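Local coordinates for protein bacteriohemerythrin (Methylococcus capsulatus, PDB 4XPX) that binds oxygen at a centre of two iron atoms and may store it or deliver it to oxygen-requiring enzymes, at residues D19-I24 with K59-E64; N29-T34 with G44-A49; A78-L83 with K119-Y124. All coordinates share one frame; numbering follows the deposited sequence.

Contact 1 of 3, residues D19-I24 with K59-E64. With FE2 (Fe (II) ion), chain C; FE2 (Fe (II) ion), chain B.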
loop_
_atom_site.group_PDB
_atom_site.type_symbol
_atom_site.label_atom_id
_atom_site.label_comp_id
_atom_site.label_asym_id
_atom_site.label_seq_id
_atom_site.Cartn_x
_atom_site.Cartn_y
_atom_site.Cartn_z
ATOM N N ASP A 19 -1.531 11.741 2.966
ATOM C CA ASP A 19 -2.627 11.783 2.012
ATOM C C ASP A 19 -2.675 10.552 1.141
ATOM O O ASP A 19 -3.775 9.971 0.898
ATOM C CB ASP A 19 -2.485 13.016 1.127
ATOM C CG ASP A 19 -2.822 14.293 1.853
ATOM O OD1 ASP A 19 -3.444 14.265 2.930
ATOM O OD2 ASP A 19 -2.345 15.351 1.328
ATOM N N GLN A 20 -1.514 10.111 0.671
ATOM C CA GLN A 20 -1.486 8.887 -0.149
ATOM C C GLN A 20 -1.879 7.681 0.673
ATOM O O GLN A 20 -2.586 6.786 0.172
ATOM C CB GLN A 20 -0.073 8.701 -0.806
ATOM C CG GLN A 20 0.209 9.782 -1.836
ATOM C CD GLN A 20 1.571 9.634 -2.469
ATOM O OE1 GLN A 20 2.486 9.087 -1.948
ATOM N NE2 GLN A 20 1.648 10.049 -3.735
ATOM N N HIS A 21 -1.452 7.628 1.940
ATOM C CA HIS A 21 -1.900 6.507 2.805
ATOM C C HIS A 21 -3.394 6.482 2.945
ATOM O O HIS A 21 -4.043 5.426 2.911
ATOM C CB HIS A 21 -1.231 6.581 4.163
ATOM C CG HIS A 21 0.244 6.333 4.107
ATOM N ND1 HIS A 21 1.126 6.796 5.064
ATOM C CD2 HIS A 21 1.011 5.637 3.197
ATOM C CE1 HIS A 21 2.350 6.354 4.737
ATOM N NE2 HIS A 21 2.336 5.668 3.602
ATOM N N LYS A 22 -4.009 7.676 3.151
ATOM C CA LYS A 22 -5.481 7.717 3.299
ATOM C C LYS A 22 -6.143 7.223 2.033
ATOM O O LYS A 22 -7.173 6.461 2.117
ATOM C CB LYS A 22 -5.932 9.119 3.662
ATOM C CG LYS A 22 -5.533 9.563 5.034
ATOM C CD LYS A 22 -5.811 11.028 5.223
ATOM C CE LYS A 22 -5.127 11.527 6.377
ATOM N NZ LYS A 22 -5.493 12.908 6.766
ATOM N N THR A 23 -5.622 7.577 0.833
ATOM C CA THR A 23 -6.193 7.026 -0.386
ATOM C C THR A 23 -6.027 5.527 -0.458
ATOM O O THR A 23 -6.995 4.809 -0.828
ATOM C CB THR A 23 -5.517 7.680 -1.610
ATOM O OG1 THR A 23 -5.845 9.071 -1.663
ATOM C CG2 THR A 23 -5.919 7.008 -2.913
ATOM N N ILE A 24 -4.857 4.990 -0.115
ATOM C CA ILE A 24 -4.660 3.551 -0.102
ATOM C C ILE A 24 -5.712 2.887 0.781
ATOM O O ILE A 24 -6.301 1.861 0.395
ATOM C CB ILE A 24 -3.234 3.203 0.290
ATOM C CG1 ILE A 24 -2.240 3.612 -0.786
ATOM C CG2 ILE A 24 -3.112 1.725 0.589
ATOM C CD1 ILE A 24 -0.794 3.630 -0.371
ATOM N N LYS A 59 6.905 4.982 -5.236
ATOM C CA LYS A 59 7.804 5.826 -6.041
ATOM C C LYS A 59 7.880 7.195 -5.437
ATOM O O LYS A 59 8.971 7.829 -5.462
ATOM C CB LYS A 59 7.349 5.836 -7.478
ATOM C CG LYS A 59 7.583 4.596 -8.234
ATOM C CD LYS A 59 7.007 4.789 -9.656
ATOM C CE LYS A 59 7.148 3.543 -10.483
ATOM N NZ LYS A 59 6.413 3.992 -11.728
ATOM N N SER A 60 6.776 7.726 -4.965
ATOM C CA SER A 60 6.787 9.047 -4.377
ATOM C C SER A 60 7.641 9.105 -3.136
ATOM O O SER A 60 8.492 10.036 -2.968
ATOM C CB SER A 60 5.373 9.465 -4.015
ATOM O OG SER A 60 4.457 9.514 -5.110
ATOM N N GLU A 61 7.468 8.144 -2.234
ATOM C CA GLU A 61 8.289 8.087 -1.036
ATOM C C GLU A 61 9.766 7.887 -1.445
ATOM O O GLU A 61 10.671 8.541 -0.831
ATOM C CB GLU A 61 7.920 6.898 -0.139
ATOM C CG GLU A 61 6.610 7.077 0.617
ATOM C CD GLU A 61 6.388 5.946 1.614
ATOM O OE1 GLU A 61 7.147 4.995 1.601
ATOM O OE2 GLU A 61 5.405 6.098 2.422
ATOM N N GLU A 62 10.042 7.016 -2.364
ATOM C CA GLU A 62 11.447 6.703 -2.713
ATOM C C GLU A 62 12.116 7.896 -3.307
ATOM O O GLU A 62 13.317 8.151 -2.994
ATOM C CB GLU A 62 11.486 5.519 -3.672
ATOM C CG GLU A 62 11.126 4.226 -2.979
ATOM C CD GLU A 62 10.737 3.100 -3.912
ATOM O OE1 GLU A 62 11.169 3.124 -5.131
ATOM O OE2 GLU A 62 10.068 2.114 -3.493
ATOM N N THR A 63 11.468 8.641 -4.171
ATOM C CA THR A 63 12.084 9.815 -4.771
ATOM C C THR A 63 12.430 10.791 -3.703
ATOM O O THR A 63 13.588 11.379 -3.720
ATOM C CB THR A 63 11.143 10.451 -5.813
ATOM O OG1 THR A 63 10.868 9.518 -6.870
ATOM C CG2 THR A 63 11.725 11.714 -6.388
ATOM N N GLU A 64 11.566 11.049 -2.761
ATOM C CA GLU A 64 11.851 11.995 -1.710
ATOM C C GLU A 64 12.938 11.504 -0.791
ATOM O O GLU A 64 13.857 12.292 -0.432
ATOM C CB GLU A 64 10.570 12.302 -0.961
ATOM C CG GLU A 64 9.518 13.088 -1.684
ATOM C CD GLU A 64 9.993 14.333 -2.359
ATOM O OE1 GLU A 64 10.527 15.108 -1.587
ATOM O OE2 GLU A 64 9.914 14.507 -3.622
HETATM FE FE FE2 C . 3.875 4.522 2.762
HETATM FE FE FE2 B . 7.032 3.118 2.672
HETATM O O HOH W 1 4.847 2.941 2.062
HETATM O O HOH W 2 2.359 2.515 2.768
#

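Contact 2 of 3, residues N29-T34 with G44-A49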
loop_
_atom_site.group_PDB
_atom_site.type_symbol
_atom_site.label_atom_id
_atom_site.label_comp_id
_atom_site.label_asym_id
_atom_site.label_seq_id
_atom_site.Cartn_x
_atom_site.Cartn_y
_atom_site.Cartn_z
ATOM N N ASN A 29 -10.344 -0.553 1.279
ATOM C CA ASN A 29 -11.688 -0.771 1.816
ATOM C C ASN A 29 -12.663 -1.104 0.732
ATOM O O ASN A 29 -13.541 -1.987 0.929
ATOM C CB ASN A 29 -12.136 0.492 2.577
ATOM C CG ASN A 29 -11.449 0.597 3.926
ATOM O OD1 ASN A 29 -10.854 -0.358 4.402
ATOM N ND2 ASN A 29 -11.516 1.765 4.563
ATOM N N LYS A 30 -12.579 -0.431 -0.414
ATOM C CA LYS A 30 -13.441 -0.750 -1.536
ATOM C C LYS A 30 -13.179 -2.145 -2.010
ATOM O O LYS A 30 -14.172 -2.919 -2.268
ATOM C CB LYS A 30 -13.290 0.238 -2.658
ATOM C CG LYS A 30 -13.850 1.579 -2.417
ATOM C CD LYS A 30 -13.570 2.508 -3.559
ATOM C CE LYS A 30 -14.119 3.952 -3.411
ATOM N NZ LYS A 30 -15.481 3.937 -2.846
ATOM N N LEU A 31 -11.947 -2.527 -2.177
ATOM C CA LEU A 31 -11.643 -3.875 -2.633
ATOM C C LEU A 31 -12.131 -4.898 -1.639
ATOM O O LEU A 31 -12.683 -5.974 -2.061
ATOM C CB LEU A 31 -10.125 -4.037 -2.824
ATOM C CG LEU A 31 -9.687 -5.409 -3.396
ATOM C CD1 LEU A 31 -10.320 -5.774 -4.702
ATOM C CD2 LEU A 31 -8.159 -5.437 -3.507
ATOM N N HIS A 32 -12.066 -4.629 -0.416
ATOM C CA HIS A 32 -12.410 -5.582 0.662
ATOM C C HIS A 32 -13.854 -5.972 0.615
ATOM O O HIS A 32 -14.201 -7.155 0.781
ATOM C CB HIS A 32 -12.074 -4.983 2.031
ATOM C CG HIS A 32 -12.348 -5.904 3.178
ATOM N ND1 HIS A 32 -11.707 -7.116 3.329
ATOM C CD2 HIS A 32 -13.193 -5.792 4.229
ATOM C CE1 HIS A 32 -12.147 -7.710 4.425
ATOM N NE2 HIS A 32 -13.049 -6.928 4.990
ATOM N N ASP A 33 -14.686 -4.857 0.357
ATOM C CA ASP A 33 -16.130 -5.034 0.200
ATOM C C ASP A 33 -16.439 -5.819 -1.027
ATOM O O ASP A 33 -17.260 -6.794 -1.011
ATOM C CB ASP A 33 -16.794 -3.661 0.246
ATOM C CG ASP A 33 -16.825 -3.047 1.620
ATOM O OD1 ASP A 33 -16.585 -3.688 2.667
ATOM O OD2 ASP A 33 -17.125 -1.839 1.589
ATOM N N THR A 34 -15.857 -5.506 -2.113
ATOM C CA THR A 34 -16.105 -6.213 -3.367
ATOM C C THR A 34 -15.630 -7.639 -3.303
ATOM O O THR A 34 -16.226 -8.584 -3.979
ATOM C CB THR A 34 -15.503 -5.376 -4.482
ATOM O OG1 THR A 34 -15.983 -4.005 -4.414
ATOM C CG2 THR A 34 -15.821 -5.984 -5.822
ATOM N N GLY A 44 -11.411 -7.349 -10.113
ATOM C CA GLY A 44 -10.225 -7.078 -10.883
ATOM C C GLY A 44 -9.950 -5.627 -11.144
ATOM O O GLY A 44 -8.768 -5.184 -11.080
ATOM N N LYS A 45 -10.959 -4.878 -11.434
ATOM C CA LYS A 45 -10.793 -3.444 -11.702
ATOM C C LYS A 45 -10.286 -2.772 -10.454
ATOM O O LYS A 45 -9.366 -1.874 -10.527
ATOM C CB LYS A 45 -12.096 -2.780 -12.137
ATOM C CG LYS A 45 -12.587 -3.167 -13.505
ATOM C CD LYS A 45 -13.821 -2.350 -13.897
ATOM C CE LYS A 45 -14.466 -2.969 -15.145
ATOM N NZ LYS A 45 -13.641 -2.925 -16.388
ATOM N N GLN A 46 -10.819 -3.072 -9.284
ATOM C CA GLN A 46 -10.436 -2.423 -8.060
ATOM C C GLN A 46 -9.038 -2.902 -7.628
ATOM O O GLN A 46 -8.216 -2.065 -7.134
ATOM C CB GLN A 46 -11.466 -2.639 -6.967
ATOM C CG GLN A 46 -11.181 -1.812 -5.703
ATOM C CD GLN A 46 -11.260 -0.330 -5.946
ATOM O OE1 GLN A 46 -12.029 0.127 -6.837
ATOM N NE2 GLN A 46 -10.555 0.467 -5.151
ATOM N N LEU A 47 -8.727 -4.190 -7.837
ATOM C CA LEU A 47 -7.409 -4.697 -7.544
ATOM C C LEU A 47 -6.352 -3.917 -8.356
ATOM O O LEU A 47 -5.308 -3.472 -7.822
ATOM C CB LEU A 47 -7.348 -6.182 -7.938
ATOM C CG LEU A 47 -5.994 -6.859 -7.806
ATOM C CD1 LEU A 47 -5.592 -6.996 -6.377
ATOM C CD2 LEU A 47 -5.978 -8.196 -8.577
ATOM N N ASP A 48 -6.606 -3.819 -9.644
ATOM C CA ASP A 48 -5.619 -3.149 -10.507
ATOM C C ASP A 48 -5.462 -1.675 -10.132
ATOM O O ASP A 48 -4.346 -1.165 -10.113
ATOM C CB ASP A 48 -5.993 -3.300 -11.952
ATOM C CG ASP A 48 -5.854 -4.724 -12.494
ATOM O OD1 ASP A 48 -5.245 -5.585 -11.886
ATOM O OD2 ASP A 48 -6.434 -4.973 -13.632
ATOM N N ALA A 49 -6.542 -1.001 -9.841
ATOM C CA ALA A 49 -6.472 0.413 -9.440
ATOM C C ALA A 49 -5.661 0.581 -8.168
ATOM O O ALA A 49 -4.841 1.491 -8.041
ATOM C CB ALA A 49 -7.888 0.997 -9.290
HETATM O O HOH W 3 -14.400 -2.160 -6.092
#

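Contact 3 of 3, residues A78-L83 with K119-Y124. With FE2 (Fe (II) ion), chain B; FE2 (Fe (II) ion), chain C.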
loop_
_atom_site.group_PDB
_atom_site.type_symbol
_atom_site.label_atom_id
_atom_site.label_comp_id
_atom_site.label_asym_id
_atom_site.label_seq_id
_atom_site.Cartn_x
_atom_site.Cartn_y
_atom_site.Cartn_z
ATOM N N ALA A 78 13.697 -1.695 -0.336
ATOM C CA ALA A 78 13.630 -3.176 -0.403
ATOM C C ALA A 78 12.336 -3.702 0.122
ATOM O O ALA A 78 11.779 -4.679 -0.420
ATOM C CB ALA A 78 14.836 -3.768 0.280
ATOM N N GLU A 79 11.803 -3.121 1.200
ATOM C CA GLU A 79 10.488 -3.531 1.707
ATOM C C GLU A 79 9.404 -3.297 0.681
ATOM O O GLU A 79 8.545 -4.151 0.421
ATOM C CB GLU A 79 10.128 -2.856 3.013
ATOM C CG GLU A 79 11.134 -3.018 4.144
ATOM C CD GLU A 79 11.499 -4.412 4.574
ATOM O OE1 GLU A 79 10.749 -5.363 4.264
ATOM O OE2 GLU A 79 12.625 -4.603 5.231
ATOM N N HIS A 80 9.412 -2.123 0.085
ATOM C CA HIS A 80 8.443 -1.803 -1.010
ATOM C C HIS A 80 8.551 -2.814 -2.113
ATOM O O HIS A 80 7.513 -3.347 -2.605
ATOM C CB HIS A 80 8.714 -0.443 -1.606
ATOM C CG HIS A 80 8.429 0.703 -0.703
ATOM N ND1 HIS A 80 8.755 1.985 -1.082
ATOM C CD2 HIS A 80 7.797 0.848 0.489
ATOM C CE1 HIS A 80 8.337 2.821 -0.130
ATOM N NE2 HIS A 80 7.716 2.147 0.835
ATOM N N ASP A 81 9.784 -3.104 -2.571
ATOM C CA ASP A 81 9.960 -3.941 -3.766
ATOM C C ASP A 81 9.488 -5.357 -3.481
ATOM O O ASP A 81 8.895 -5.979 -4.435
ATOM C CB ASP A 81 11.380 -3.889 -4.214
ATOM C CG ASP A 81 11.774 -2.531 -4.867
ATOM O OD1 ASP A 81 10.937 -1.757 -5.290
ATOM O OD2 ASP A 81 12.967 -2.292 -5.014
ATOM N N LYS A 82 9.610 -5.853 -2.282
ATOM C CA LYS A 82 9.086 -7.214 -2.031
ATOM C C LYS A 82 7.550 -7.182 -2.121
ATOM O O LYS A 82 6.982 -8.139 -2.688
ATOM C CB LYS A 82 9.541 -7.703 -0.664
ATOM C CG LYS A 82 10.952 -8.215 -0.546
ATOM C CD LYS A 82 11.175 -9.456 -1.305
ATOM C CE LYS A 82 12.690 -9.937 -1.038
ATOM N NZ LYS A 82 12.843 -11.179 -1.899
ATOM N N LEU A 83 6.884 -6.150 -1.611
ATOM C CA LEU A 83 5.446 -6.071 -1.747
ATOM C C LEU A 83 5.031 -5.953 -3.185
ATOM O O LEU A 83 4.026 -6.626 -3.614
ATOM C CB LEU A 83 4.850 -4.977 -0.898
ATOM C CG LEU A 83 3.317 -4.987 -0.952
ATOM C CD1 LEU A 83 2.673 -6.182 -0.295
ATOM C CD2 LEU A 83 2.703 -3.748 -0.438
ATOM N N LYS A 119 6.213 1.353 11.454
ATOM C CA LYS A 119 7.551 0.856 11.760
ATOM C C LYS A 119 8.590 1.246 10.734
ATOM O O LYS A 119 9.826 1.085 11.004
ATOM C CB LYS A 119 7.578 -0.673 11.979
ATOM C CG LYS A 119 6.681 -1.097 13.063
ATOM C CD LYS A 119 6.626 -2.404 13.571
ATOM C CE LYS A 119 5.515 -2.388 14.659
ATOM N NZ LYS A 119 4.184 -2.926 14.185
ATOM N N VAL A 120 8.129 1.654 9.542
ATOM C CA VAL A 120 9.052 1.953 8.458
ATOM C C VAL A 120 8.812 3.380 7.983
ATOM O O VAL A 120 9.729 4.201 7.985
ATOM C CB VAL A 120 8.938 0.912 7.285
ATOM C CG1 VAL A 120 10.045 1.175 6.269
ATOM C CG2 VAL A 120 9.009 -0.498 7.826
ATOM N N ASP A 121 7.587 3.744 7.588
ATOM C CA ASP A 121 7.347 5.089 7.102
ATOM C C ASP A 121 7.531 6.143 8.167
ATOM O O ASP A 121 8.076 7.225 7.887
ATOM C CB ASP A 121 5.945 5.241 6.471
ATOM C CG ASP A 121 5.785 4.548 5.144
ATOM O OD1 ASP A 121 6.802 4.158 4.527
ATOM O OD2 ASP A 121 4.596 4.420 4.740
ATOM N N LYS A 122 7.066 5.936 9.392
ATOM C CA LYS A 122 7.207 6.983 10.372
ATOM C C LYS A 122 8.649 7.389 10.517
ATOM O O LYS A 122 8.950 8.563 10.948
ATOM C CB LYS A 122 6.615 6.600 11.733
ATOM C CG LYS A 122 5.108 6.715 11.777
ATOM C CD LYS A 122 4.624 6.391 13.238
ATOM C CE LYS A 122 3.114 6.381 13.298
ATOM N NZ LYS A 122 2.725 6.454 14.757
ATOM N N LEU A 123 9.583 6.493 10.330
ATOM C CA LEU A 123 11.007 6.794 10.545
ATOM C C LEU A 123 11.503 7.861 9.592
ATOM O O LEU A 123 12.542 8.530 9.926
ATOM C CB LEU A 123 11.859 5.559 10.383
ATOM C CG LEU A 123 11.526 4.466 11.390
ATOM C CD1 LEU A 123 12.446 3.257 11.209
ATOM C CD2 LEU A 123 11.566 4.899 12.817
ATOM N N TYR A 124 10.881 8.100 8.431
ATOM C CA TYR A 124 11.354 9.161 7.566
ATOM C C TYR A 124 10.826 10.537 7.914
ATOM O O TYR A 124 11.168 11.497 7.266
ATOM C CB TYR A 124 11.139 8.868 6.039
ATOM C CG TYR A 124 9.716 8.657 5.590
ATOM C CD1 TYR A 124 8.689 9.539 5.893
ATOM C CD2 TYR A 124 9.406 7.574 4.753
ATOM C CE1 TYR A 124 7.390 9.338 5.430
ATOM C CE2 TYR A 124 8.129 7.342 4.333
ATOM C CZ TYR A 124 7.111 8.189 4.664
ATOM O OH TYR A 124 5.794 7.997 4.307
HETATM FE FE FE2 B . 7.032 3.118 2.672
HETATM FE FE FE2 C . 3.875 4.522 2.762
HETATM O O HOH W 1 4.847 2.941 2.062
HETATM O O HOH W 2 2.359 2.515 2.768
#

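Contact 1 of 3, residues D19-I24 with K59-E64
The imidazole of His-21 and the carboxylate of Glu-61 meet almost at right angles, their planes 82° apart, with Glu-61 OE2 oblique to the ring and an iron ion held between them. His-21 NE2 and Glu-61 OE2 lie 3.3 Å apart without a hydrogen bond, because both bind the same iron (chain C), NE2 at 2.1 Å and OE2 at 2.2 Å. The other carboxylate oxygen, Glu-61 OE1, binds the second iron (chain B), also at 2.2 Å, which makes Glu-61 a bridging ligand; water 1 bridges the two ions as well. An extended chain beyond CG (chi2 -173°) carries the carboxylate of Glu-61 to the metals, and Tyr-124 OH hydrogen-bonds to its OE2. The third flat group, the amide of Gln-20, gives a nearly straight hydrogen bond from NE2 to Ser-60 OG, 3.2 Å long, with OG only 3° out of the amide plane. The amide oxygen, Gln-20 OE1, accepts from ND1 of His-57, a further ligand of the chain C iron, so Gln-20 is a second-shell residue that probably helps orient the ring of His-57. Ser-60 OG also bonds to Met-56 O. The contact joins helix 15-34 to helix 40-67, with the metal ligands in the interior of the four-helix bundle and the Gln-20 and Ser-60 pair nearer its surface; Ile-117 of helix 103-121 packs on His-21 and helix 73-95 lies against Glu-62.

Contact 2 of 3, residues N29-T34 with G44-A49
Gln-46 and Leu-31 account for most of the buried surface, and their side chains run alongside each other, pointing opposite ways. Gln-46 points toward helix 15-34 and lays its CG against the backbone of Leu-31, 3.7 Å from Leu-31 N, with Leu-31 CB at 3.8 Å from the same CG. A turn at chi2 (64°) then bends the chain of Gln-46 so that its amide passes beside Lys-30, where NE2 lies 3.7 Å from Lys-30 CB. The lysine chain leads its amine away from the contact, and only its aliphatic part takes part in it. Gln-46 NE2 hydrogen-bonds to Met-27 O of helix 15-34, one turn before Lys-30 and Leu-31, so the amide is tied to the backbone it packs against. These two antiparallel segments belong to helices 15-34 and 40-67, consecutive helices of the hemerythrin four-helix bundle, near the end where residues 35-39 connect them. The axes of segments 29-34 and 44-49 come within 9.3 Å, their directions 156° apart. On the inner side Leu-31 continues the packing: with CG anti to N (chi1 -176°), its CD1 approaches Leu-47 N at 3.9 Å and its CD2 meets Leu-47 CD1 at 4.2 Å. Leu-47 extends this apolar layer to Leu-90 and Phe-94 of helix 73-95, and Leu-31 also touches Leu-50. On the outer side water 3 lies between Thr-34 OG1, at 3.0 Å, and Gln-46 OE1, to which it gives a weak hydrogen bond.

Contact 3 of 3, residues A78-L83 with K119-Y124
The di-iron oxygen-binding site joins segments 78-83 and 119-124: His-80 and Asp-121 meet through the chain B iron rather than directly. His-80 NE2 binds this ion at 2.2 Å and Asp-121 OD1 at 2.1 Å. His-80 NE2 and Asp-121 OD1 are 4.3 Å apart, about the sum of their bonds to iron, and so lie trans to each other across the ion, with OD1 at the edge of the imidazole and near its plane. Asp-121 OD2 turns to the other iron (chain C), again at 2.1 Å, so the carboxylate spans both metals, as water 1 does. With CG beside the backbone N (chi1 -71°), Asp-121 reaches the metals from a wider, pi-type turn near the end of its helix. His-80 ND1 is hydrogen-bonded to Glu-62 OE2, which, with the bond to iron, helps fix the rotation of the ring. The chain then folds back, placing Asp-121 O over the centre of the Tyr-124 ring, 3.0 Å above its plane. Helix 73-95 faces the end of helix 103-121 through the metals; His-76, His-116 and Glu-61, the last from helix 40-67, complete the chain B iron's protein ligands, while Tyr-124 lies against His-21 of helix 15-34.

In the fold
Contacts 1 and 3 form two sides of one metal centre, with centres about 11 Å apart and both iron ions and both waters in common. Each supplies a histidine and a carboxylate that bridges the irons, and hydrogen bonds from Tyr-124 to Glu-61 and between Glu-62 and His-80 lock one contact to the other. Contact 3 is buried, contact 1 partly so, its glutamine-serine pair nearer the surface. Contact 2 uses the same two helices as contact 1, but its centre lies about 19 Å away, toward the other end of the bundle. There direct helix packing replaces coordination: leucines face inward, while a glutamine, a lysine chain and a water occupy the outer side.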